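Local coordinates for protein CT_858 (Chlamydia trachomatis, PDB 3DPM), which probably acts as a serine-type endopeptidase with a PDZ-like domain and an S41-type peptidase domain, at residues 345-350 against 438-443; 358-363 against 445-450; 163-168 against 179-184. One frame throughout, in Å; residues are numbered along the deposited sequence.

Interaction 1: 345-350 against 438-443. With LAS (N-acetyl-S-({(2R,3S,4R)-3-hydroxy-2-[(1S)-1-hydroxy-2-methylpropyl]-4-methyl-5-oxopyrrolidin-2-yl}carbonyl)cysteine), chain C.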
loop_
_atom_site.group_PDB
_atom_site.type_symbol
_atom_site.label_atom_id
_atom_site.label_comp_id
_atom_site.label_asym_id
_atom_site.label_seq_id
_atom_site.Cartn_x
_atom_site.Cartn_y
_atom_site.Cartn_z
ATOM N N SER A 345 -5.313 4.331 16.270
ATOM C CA SER A 345 -4.268 5.344 16.192
ATOM C C SER A 345 -3.659 5.783 17.524
ATOM O O SER A 345 -4.345 6.334 18.393
ATOM C CB SER A 345 -4.794 6.576 15.464
ATOM O OG SER A 345 -3.905 7.661 15.656
ATOM N N VAL A 346 -2.355 5.560 17.653
ATOM C CA VAL A 346 -1.588 5.910 18.849
ATOM C C VAL A 346 -1.638 7.404 19.198
ATOM O O VAL A 346 -1.842 7.779 20.355
ATOM C CB VAL A 346 -0.103 5.514 18.680
ATOM C CG1 VAL A 346 0.642 5.717 19.973
ATOM C CG2 VAL A 346 0.004 4.074 18.234
ATOM N N LEU A 347 -1.435 8.254 18.198
ATOM C CA LEU A 347 -1.453 9.694 18.428
ATOM C C LEU A 347 -2.782 10.148 19.010
ATOM O O LEU A 347 -2.820 10.943 19.945
ATOM C CB LEU A 347 -1.153 10.429 17.124
ATOM C CG LEU A 347 0.310 10.262 16.709
ATOM C CD1 LEU A 347 0.513 10.843 15.329
ATOM C CD2 LEU A 347 1.215 10.945 17.736
ATOM N N TYR A 348 -3.865 9.622 18.450
ATOM C CA TYR A 348 -5.213 9.930 18.902
ATOM C C TYR A 348 -5.348 9.476 20.361
ATOM O O TYR A 348 -6.013 10.127 21.169
ATOM C CB TYR A 348 -6.216 9.196 18.006
ATOM C CG TYR A 348 -7.660 9.345 18.403
ATOM C CD1 TYR A 348 -8.290 10.591 18.376
ATOM C CD2 TYR A 348 -8.409 8.233 18.799
ATOM C CE1 TYR A 348 -9.639 10.731 18.734
ATOM C CE2 TYR A 348 -9.747 8.358 19.160
ATOM C CZ TYR A 348 -10.358 9.613 19.127
ATOM O OH TYR A 348 -11.678 9.750 19.508
ATOM N N LEU A 349 -4.711 8.358 20.694
ATOM C CA LEU A 349 -4.755 7.846 22.059
ATOM C C LEU A 349 -4.024 8.820 22.992
ATOM O O LEU A 349 -4.478 9.081 24.106
ATOM C CB LEU A 349 -4.115 6.456 22.120
ATOM C CG LEU A 349 -4.084 5.668 23.440
ATOM C CD1 LEU A 349 -2.726 5.794 24.065
ATOM C CD2 LEU A 349 -5.178 6.136 24.387
ATOM N N TYR A 350 -2.890 9.357 22.541
ATOM C CA TYR A 350 -2.156 10.319 23.364
ATOM C C TYR A 350 -2.980 11.605 23.513
ATOM O O TYR A 350 -2.944 12.270 24.552
ATOM C CB TYR A 350 -0.799 10.650 22.733
ATOM C CG TYR A 350 0.188 9.505 22.753
ATOM C CD1 TYR A 350 -0.125 8.293 23.380
ATOM C CD2 TYR A 350 1.433 9.626 22.146
ATOM C CE1 TYR A 350 0.773 7.234 23.395
ATOM C CE2 TYR A 350 2.346 8.570 22.156
ATOM C CZ TYR A 350 2.004 7.376 22.781
ATOM O OH TYR A 350 2.886 6.318 22.789
ATOM N N PRO A 438 10.609 4.756 22.922
ATOM C CA PRO A 438 9.227 5.235 22.902
ATOM C C PRO A 438 8.727 5.567 21.489
ATOM O O PRO A 438 9.472 6.115 20.678
ATOM C CB PRO A 438 9.289 6.467 23.799
ATOM C CG PRO A 438 10.627 7.037 23.459
ATOM C CD PRO A 438 11.524 5.806 23.412
ATOM N N LEU A 439 7.472 5.226 21.193
ATOM C CA LEU A 439 6.901 5.526 19.883
ATOM C C LEU A 439 6.976 7.038 19.675
ATOM O O LEU A 439 6.661 7.816 20.576
ATOM C CB LEU A 439 5.446 5.059 19.812
ATOM C CG LEU A 439 5.242 3.548 19.959
ATOM C CD1 LEU A 439 3.757 3.204 19.932
ATOM C CD2 LEU A 439 5.971 2.838 18.831
ATOM N N PHE A 440 7.401 7.443 18.486
ATOM C CA PHE A 440 7.540 8.855 18.141
ATOM C C PHE A 440 8.525 9.568 19.071
ATOM O O PHE A 440 8.695 10.785 18.985
ATOM C CB PHE A 440 6.183 9.568 18.191
ATOM C CG PHE A 440 5.143 8.967 17.280
ATOM C CD1 PHE A 440 4.241 8.022 17.758
ATOM C CD2 PHE A 440 5.084 9.325 15.940
ATOM C CE1 PHE A 440 3.297 7.441 16.916
ATOM C CE2 PHE A 440 4.140 8.749 15.084
ATOM C CZ PHE A 440 3.247 7.803 15.578
ATOM N N GLY A 441 9.177 8.811 19.952
ATOM C CA GLY A 441 10.123 9.409 20.875
ATOM C C GLY A 441 9.449 10.051 22.075
ATOM O O GLY A 441 10.124 10.587 22.963
ATOM N N PHE A 442 8.118 9.996 22.107
ATOM C CA PHE A 442 7.336 10.570 23.205
ATOM C C PHE A 442 7.628 9.891 24.539
ATOM O O PHE A 442 7.096 8.819 24.832
ATOM C CB PHE A 442 5.840 10.453 22.903
ATOM C CG PHE A 442 5.346 11.420 21.857
ATOM C CD1 PHE A 442 6.226 12.027 20.962
ATOM C CD2 PHE A 442 3.989 11.681 21.732
ATOM C CE1 PHE A 442 5.757 12.874 19.959
ATOM C CE2 PHE A 442 3.512 12.525 20.731
ATOM C CZ PHE A 442 4.398 13.123 19.843
ATOM N N GLU A 443 8.473 10.523 25.346
ATOM C CA GLU A 443 8.833 9.990 26.654
ATOM C C GLU A 443 7.625 9.976 27.585
ATOM O O GLU A 443 7.363 8.988 28.278
ATOM C CB GLU A 443 9.934 10.845 27.293
ATOM C CG GLU A 443 11.318 10.681 26.688
ATOM C CD GLU A 443 11.911 9.300 26.950
ATOM O OE1 GLU A 443 11.953 8.886 28.137
ATOM O OE2 GLU A 443 12.342 8.632 25.972
HETATM C C18 LAS C . -3.397 -0.894 17.763
HETATM O O19 LAS C . -4.387 -0.141 17.801
HETATM C C9 LAS C . -2.494 -0.872 16.527
HETATM C C10 LAS C . -1.015 -0.727 16.931
HETATM C C11 LAS C . -0.534 0.576 17.568
HETATM C C16 LAS C . -1.701 1.464 17.988
HETATM C C12 LAS C . 0.294 0.169 18.787
HETATM O O17 LAS C . -0.250 -0.886 15.741
HETATM N N8 LAS C . -3.010 0.122 15.528
HETATM C C6 LAS C . -3.034 -0.492 14.339
HETATM O O7 LAS C . -3.339 0.045 13.278
HETATM C C5 LAS C . -2.532 -1.943 14.426
HETATM C C20 LAS C . -3.416 -2.839 13.549
HETATM C C3 LAS C . -2.758 -2.259 15.905
HETATM O O2 LAS C . -4.161 -2.534 16.009
HETATM O O HOH W 1 5.763 7.194 23.052
#
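Tyr350 and Phe442, both buried, form the tight end of this contact between the first turns of helix 346-354 and the loop that leads into strand 444-445. Their rings meet without either lying over the other: Phe442 CD2 arrives at the edge of the Tyr350 ring, 3.3 Å from Tyr350 CD2, and the planes are inclined by 34°. The Tyr350 hydroxyl bonds to water 1, which stands 3.0 Å from Tyr350 OH and donates to Leu439 O at 2.7 Å and to Phe442 O. Leu439 O also accepts from Phe442 N, closing a turn that resembles type I', with Phe440 and Gly441 both at positive phi; glycine suits its place because a side chain there would run into the preceding carbonyl O. The partly exposed Val346, Leu347, Leu439 and Phe440 meet more loosely. Leu347 packs against Phe440 and Phe442. Its CG sits beside the backbone N (chi1 -71°), which sends the branched end toward the loop, and CD2 lies over the centre of the Phe440 ring, 4.1 Å from its centroid, as a CH-pi contact. The same methyl also meets Phe442 CE2 at 4.1 Å. Val346 CG1 meets Leu439 CD1 at 4.0 Å, an ordinary apolar contact, the two side chains crossing at about a right angle. The other branch, Val346 CG2, meets LAS C16 at 3.1 Å, shorter than normal contact and doubtful in detail. Leu415 and Val411 of helix 409-428 pack on Phe440 and Phe442. Across the two segments the direct contacts are apolar, and polarity enters through one water that ties a side-chain hydroxyl to two backbone carbonyls; the result is a greasy seam with a fixed turn, whose ligand end offers a small aliphatic surface.

Interaction 2: 358-363 against 445-450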
loop_
_atom_site.group_PDB
_atom_site.type_symbol
_atom_site.label_atom_id
_atom_site.label_comp_id
_atom_site.label_asym_id
_atom_site.label_seq_id
_atom_site.Cartn_x
_atom_site.Cartn_y
_atom_site.Cartn_z
ATOM N N ASP A 358 -3.552 16.657 34.501
ATOM C CA ASP A 358 -2.985 17.991 34.628
ATOM C C ASP A 358 -1.516 17.866 34.982
ATOM O O ASP A 358 -0.842 18.863 35.228
ATOM C CB ASP A 358 -3.733 18.839 35.668
ATOM C CG ASP A 358 -3.877 18.149 37.002
ATOM O OD1 ASP A 358 -2.882 17.577 37.497
ATOM O OD2 ASP A 358 -4.996 18.196 37.562
ATOM N N ARG A 359 -1.034 16.625 35.001
ATOM C CA ARG A 359 0.366 16.324 35.281
ATOM C C ARG A 359 0.828 15.357 34.193
ATOM O O ARG A 359 0.033 14.586 33.660
ATOM C CB ARG A 359 0.527 15.679 36.664
ATOM C CG ARG A 359 -0.140 14.317 36.830
ATOM C CD ARG A 359 -0.276 13.941 38.303
ATOM N NE ARG A 359 -1.131 12.770 38.510
ATOM C CZ ARG A 359 -0.709 11.509 38.490
ATOM N NH1 ARG A 359 0.572 11.236 38.273
ATOM N NH2 ARG A 359 -1.567 10.516 38.692
ATOM N N PRO A 360 2.116 15.395 33.835
ATOM C CA PRO A 360 2.620 14.490 32.795
ATOM C C PRO A 360 2.547 12.997 33.158
ATOM O O PRO A 360 2.612 12.619 34.327
ATOM C CB PRO A 360 4.053 14.982 32.572
ATOM C CG PRO A 360 4.428 15.560 33.918
ATOM C CD PRO A 360 3.175 16.300 34.319
ATOM N N LEU A 361 2.406 12.158 32.140
ATOM C CA LEU A 361 2.320 10.714 32.338
ATOM C C LEU A 361 3.460 9.994 31.613
ATOM O O LEU A 361 3.771 10.318 30.467
ATOM C CB LEU A 361 0.983 10.193 31.798
ATOM C CG LEU A 361 -0.313 10.926 32.159
ATOM C CD1 LEU A 361 -1.443 10.399 31.282
ATOM C CD2 LEU A 361 -0.634 10.740 33.633
ATOM N N GLU A 362 4.078 9.025 32.283
ATOM C CA GLU A 362 5.163 8.232 31.702
ATOM C C GLU A 362 4.583 7.300 30.647
ATOM O O GLU A 362 3.491 6.757 30.827
ATOM C CB GLU A 362 5.831 7.373 32.775
ATOM C CG GLU A 362 6.637 8.132 33.806
ATOM C CD GLU A 362 7.984 8.563 33.266
ATOM O OE1 GLU A 362 8.721 7.684 32.757
ATOM O OE2 GLU A 362 8.307 9.769 33.355
ATOM N N LEU A 363 5.310 7.095 29.555
ATOM C CA LEU A 363 4.829 6.208 28.499
ATOM C C LEU A 363 5.648 4.918 28.354
ATOM O O LEU A 363 6.850 4.881 28.642
ATOM C CB LEU A 363 4.792 6.957 27.158
ATOM C CG LEU A 363 3.714 8.045 27.050
ATOM C CD1 LEU A 363 3.876 8.860 25.769
ATOM C CD2 LEU A 363 2.349 7.376 27.090
ATOM N N ILE A 445 3.398 11.858 28.281
ATOM C CA ILE A 445 2.232 12.577 27.777
ATOM C C ILE A 445 2.171 13.917 28.505
ATOM O O ILE A 445 2.160 13.955 29.732
ATOM C CB ILE A 445 0.905 11.823 28.075
ATOM C CG1 ILE A 445 0.830 10.522 27.271
ATOM C CG2 ILE A 445 -0.281 12.706 27.727
ATOM C CD1 ILE A 445 0.770 10.732 25.774
ATOM N N HIS A 446 2.147 15.011 27.754
ATOM C CA HIS A 446 2.067 16.328 28.361
ATOM C C HIS A 446 0.611 16.751 28.340
ATOM O O HIS A 446 -0.086 16.566 27.334
ATOM C CB HIS A 446 2.935 17.320 27.590
ATOM C CG HIS A 446 4.397 17.008 27.663
ATOM N ND1 HIS A 446 5.122 17.114 28.831
ATOM C CD2 HIS A 446 5.258 16.539 26.728
ATOM C CE1 HIS A 446 6.364 16.722 28.613
ATOM N NE2 HIS A 446 6.474 16.368 27.346
ATOM N N PRO A 447 0.120 17.301 29.464
ATOM C CA PRO A 447 -1.274 17.741 29.561
ATOM C C PRO A 447 -1.703 18.740 28.502
ATOM O O PRO A 447 -0.987 19.698 28.210
ATOM C CB PRO A 447 -1.372 18.291 30.990
ATOM C CG PRO A 447 0.059 18.558 31.387
ATOM C CD PRO A 447 0.808 17.437 30.759
ATOM N N HIS A 448 -2.872 18.490 27.916
ATOM C CA HIS A 448 -3.434 19.353 26.889
ATOM C C HIS A 448 -3.448 20.780 27.436
ATOM O O HIS A 448 -3.784 21.007 28.592
ATOM C CB HIS A 448 -4.849 18.880 26.530
ATOM C CG HIS A 448 -5.430 19.556 25.327
ATOM N ND1 HIS A 448 -6.061 20.780 25.391
ATOM C CD2 HIS A 448 -5.449 19.194 24.022
ATOM C CE1 HIS A 448 -6.441 21.143 24.179
ATOM N NE2 HIS A 448 -6.081 20.198 23.329
ATOM N N PRO A 449 -3.071 21.761 26.611
ATOM C CA PRO A 449 -3.058 23.143 27.091
ATOM C C PRO A 449 -4.401 23.776 27.467
ATOM O O PRO A 449 -4.485 24.492 28.464
ATOM C CB PRO A 449 -2.354 23.887 25.956
ATOM C CG PRO A 449 -2.735 23.096 24.740
ATOM C CD PRO A 449 -2.596 21.673 25.218
ATOM N N ARG A 450 -5.449 23.507 26.695
ATOM C CA ARG A 450 -6.753 24.109 26.969
ATOM C C ARG A 450 -7.655 23.331 27.933
ATOM O O ARG A 450 -8.223 23.918 28.852
ATOM C CB ARG A 450 -7.500 24.365 25.647
ATOM C CG ARG A 450 -6.647 25.054 24.581
ATOM C CD ARG A 450 -7.401 25.301 23.281
ATOM N NE ARG A 450 -6.489 25.674 22.200
ATOM C CZ ARG A 450 -6.852 26.331 21.100
ATOM N NH1 ARG A 450 -8.117 26.695 20.927
ATOM N NH2 ARG A 450 -5.949 26.631 20.170
#
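Leu361 and Ile445 are joined by two backbone hydrogen bonds: Leu361 N donates to Ile445 O at 3.0 Å, and Ile445 N returns a shorter one to Leu361 O at 2.7 Å. This is an antiparallel hydrogen-bonded pair, and each donor lies in the plane of the carbonyl it meets. Ile445 O takes a second, weaker approach from Pro360, whose CA makes a bent CA-H...O contact with Ile445 O at 3.1 Å; proline, which has no N-H to offer, can still meet this carbonyl through its CA. Other polar groups look outside the pair: His446 N donates to Tyr405 OH, and the guanidinium of Arg359 reaches the carbonyl of Asn479. Beyond the bonds, the side chains of Leu361 and Ile445 share one face, CB to CB at 4.1 Å, and Leu363 extends the oily patch. With CG beside its backbone N (chi1 -70°), the leucine lays both methyls against the isoleucine: Leu363 CD2 is 3.5 Å from Ile445 CG1, and Leu363 CD1 is 3.6 Å from Ile445 CD1. The two side chains cross at about a right angle, so both Leu363 methyls lie across the CG1-CD1 arm of Ile445. At the opposite end the contact becomes looser and more exposed. The ring of Pro447 lies along the backbone of Asp358 to Pro360, with Pro447 CD 3.9 Å from Pro360 N. Rigid proline rings suit this margin, where the chains pack against each other and pair no further. Strand 444-445 is thus a short antiparallel partner for the beginning of strand 361-368, in a sheet that also includes strand 507-518; Leu363 and Ile445 pack against Tyr350, and Ile445 also against Ser354, of helix 346-354 within the S41 peptidase family region.

Interaction 3: 163-168 against 179-184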
loop_
_atom_site.group_PDB
_atom_site.type_symbol
_atom_site.label_atom_id
_atom_site.label_comp_id
_atom_site.label_asym_id
_atom_site.label_seq_id
_atom_site.Cartn_x
_atom_site.Cartn_y
_atom_site.Cartn_z
ATOM N N SER A 163 -22.159 -25.264 6.479
ATOM C CA SER A 163 -23.364 -24.891 5.752
ATOM C C SER A 163 -24.488 -25.846 6.105
ATOM O O SER A 163 -24.283 -26.832 6.821
ATOM C CB SER A 163 -23.105 -24.893 4.235
ATOM O OG SER A 163 -22.587 -26.137 3.803
ATOM N N GLY A 164 -25.682 -25.552 5.609
ATOM C CA GLY A 164 -26.816 -26.405 5.899
ATOM C C GLY A 164 -27.405 -26.099 7.263
ATOM O O GLY A 164 -27.098 -25.079 7.879
ATOM N N ARG A 165 -28.264 -26.987 7.739
ATOM C CA ARG A 165 -28.894 -26.802 9.034
ATOM C C ARG A 165 -27.999 -27.259 10.175
ATOM O O ARG A 165 -27.059 -28.021 9.969
ATOM C CB ARG A 165 -30.220 -27.565 9.082
ATOM C CG ARG A 165 -31.369 -26.840 8.392
ATOM C CD ARG A 165 -32.696 -27.513 8.681
ATOM N NE ARG A 165 -32.963 -28.621 7.765
ATOM C CZ ARG A 165 -33.306 -29.852 8.143
ATOM N NH1 ARG A 165 -33.423 -30.148 9.434
ATOM N NH2 ARG A 165 -33.542 -30.785 7.224
ATOM N N THR A 166 -28.276 -26.767 11.377
ATOM C CA THR A 166 -27.521 -27.172 12.558
ATOM C C THR A 166 -28.464 -27.086 13.744
ATOM O O THR A 166 -29.536 -26.508 13.631
ATOM C CB THR A 166 -26.264 -26.288 12.793
ATOM O OG1 THR A 166 -25.569 -26.762 13.955
ATOM C CG2 THR A 166 -26.644 -24.829 12.988
ATOM N N THR A 167 -28.085 -27.669 14.872
ATOM C CA THR A 167 -28.950 -27.651 16.039
ATOM C C THR A 167 -28.366 -26.921 17.229
ATOM O O THR A 167 -27.284 -27.256 17.701
ATOM C CB THR A 167 -29.298 -29.082 16.503
ATOM O OG1 THR A 167 -29.935 -29.790 15.435
ATOM C CG2 THR A 167 -30.240 -29.045 17.696
ATOM N N LEU A 168 -29.083 -25.915 17.708
ATOM C CA LEU A 168 -28.655 -25.193 18.894
ATOM C C LEU A 168 -29.558 -25.679 20.038
ATOM O O LEU A 168 -30.787 -25.617 19.935
ATOM C CB LEU A 168 -28.830 -23.677 18.712
ATOM C CG LEU A 168 -28.032 -22.989 17.595
ATOM C CD1 LEU A 168 -28.420 -21.514 17.528
ATOM C CD2 LEU A 168 -26.535 -23.156 17.835
ATOM N N GLU A 179 -34.364 -28.019 21.447
ATOM C CA GLU A 179 -33.371 -28.179 20.391
ATOM C C GLU A 179 -33.922 -27.368 19.233
ATOM O O GLU A 179 -35.015 -27.652 18.737
ATOM C CB GLU A 179 -33.244 -29.640 19.972
ATOM C CG GLU A 179 -32.291 -30.450 20.836
ATOM C CD GLU A 179 -32.316 -31.942 20.510
ATOM O OE1 GLU A 179 -32.201 -32.302 19.311
ATOM O OE2 GLU A 179 -32.446 -32.756 21.457
ATOM N N VAL A 180 -33.181 -26.354 18.806
ATOM C CA VAL A 180 -33.654 -25.507 17.723
ATOM C C VAL A 180 -32.886 -25.716 16.440
ATOM O O VAL A 180 -31.682 -25.544 16.405
ATOM C CB VAL A 180 -33.575 -24.019 18.122
ATOM C CG1 VAL A 180 -34.068 -23.142 16.981
ATOM C CG2 VAL A 180 -34.411 -23.780 19.367
ATOM N N ARG A 181 -33.583 -26.099 15.380
ATOM C CA ARG A 181 -32.914 -26.302 14.104
ATOM C C ARG A 181 -32.786 -24.940 13.426
ATOM O O ARG A 181 -33.744 -24.183 13.365
ATOM C CB ARG A 181 -33.709 -27.267 13.214
ATOM C CG ARG A 181 -33.028 -28.618 12.980
ATOM C CD ARG A 181 -33.071 -29.500 14.220
ATOM N NE ARG A 181 -32.161 -30.643 14.127
ATOM C CZ ARG A 181 -32.037 -31.579 15.066
ATOM N NH1 ARG A 181 -32.770 -31.516 16.172
ATOM N NH2 ARG A 181 -31.168 -32.568 14.912
ATOM N N VAL A 182 -31.586 -24.609 12.963
ATOM C CA VAL A 182 -31.356 -23.336 12.286
ATOM C C VAL A 182 -30.579 -23.593 11.008
ATOM O O VAL A 182 -30.120 -24.710 10.767
ATOM C CB VAL A 182 -30.556 -22.340 13.162
ATOM C CG1 VAL A 182 -31.335 -22.013 14.424
ATOM C CG2 VAL A 182 -29.210 -22.919 13.511
ATOM N N LYS A 183 -30.424 -22.559 10.195
ATOM C CA LYS A 183 -29.714 -22.703 8.935
ATOM C C LYS A 183 -28.650 -21.635 8.788
ATOM O O LYS A 183 -28.886 -20.468 9.080
ATOM C CB LYS A 183 -30.696 -22.609 7.770
ATOM C CG LYS A 183 -30.173 -23.215 6.485
ATOM C CD LYS A 183 -31.291 -23.343 5.478
ATOM C CE LYS A 183 -30.935 -24.319 4.369
ATOM N NZ LYS A 183 -32.102 -24.541 3.475
ATOM N N TRP A 184 -27.469 -22.038 8.345
ATOM C CA TRP A 184 -26.392 -21.081 8.167
ATOM C C TRP A 184 -26.644 -20.151 6.986
ATOM O O TRP A 184 -27.028 -20.603 5.905
ATOM C CB TRP A 184 -25.058 -21.795 7.923
ATOM C CG TRP A 184 -24.447 -22.446 9.107
ATOM C CD1 TRP A 184 -24.531 -23.763 9.462
ATOM C CD2 TRP A 184 -23.616 -21.817 10.089
ATOM N NE1 TRP A 184 -23.799 -23.996 10.604
ATOM C CE2 TRP A 184 -23.227 -22.817 11.013
ATOM C CE3 TRP A 184 -23.156 -20.503 10.279
ATOM C CZ2 TRP A 184 -22.402 -22.543 12.110
ATOM C CZ3 TRP A 184 -22.336 -20.234 11.368
ATOM C CH2 TRP A 184 -21.969 -21.251 12.271
HETATM O O HOH W 2 -26.526 -22.899 4.577
#
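The two strands of a beta hairpin in the PDZ-like region, 165-171 and 177-187, pair here in antiparallel register. Thr166 and Val182 exchange backbone bonds, Val182 N to Thr166 O being nearly straight at 169°, and Leu168 does the same with Val180; Val180 N to Leu168 O is 2.7 Å. Past the regular pairs, Trp184 N still reaches Gly164 O at 3.1 Å, while water 2 accepts from Gly164 N and donates to Trp184 O. Side chains alternate between two faces. On one, Thr166 CG2 and Val182 CG2 each lie between their own backbone N and carbonyl carbon, and so point the same way side by side; at 3.2 Å their approach is tight, perhaps strained. The indole NE1 of Trp184 lies 3.8 Å from Thr166 CG2. Leu86 and Tyr88 of strand 83-92 cover this side. The other face bears Arg165, Thr167, Arg181 and Lys183, with Arg165 NH1 resting 3.9 Å from Arg181 CG. Glu179 OE1 pairs with Arg181 NH1 at 3.3 Å, a salt bridge that probably eases the crowding of positive charge. Thr166, Leu168, Val180 and Val182 suit the side facing strand 83-92 and nearby loops, whereas the exposed arginines and lysine can extend into solvent.

How the interactions relate
Interactions 1 and 2 are in direct contact, their centres 12 Å apart and their segments alternating along the chain. Ile445 CD1 packs closely on the ring of Tyr350, and Leu363 N probably donates to Glu443 O at 3.1 Å, so the loop of interaction 1 passes directly into the strand pairing of interaction 2. LAS touches Val346 of interaction 1, while the side chain of Leu363 in interaction 2 stays about 11 Å from it, a shell further out. Interaction 3 lies in the PDZ-like region across the centre of the chain, its centre 47 Å from that of interaction 1 and 54 Å from that of interaction 2.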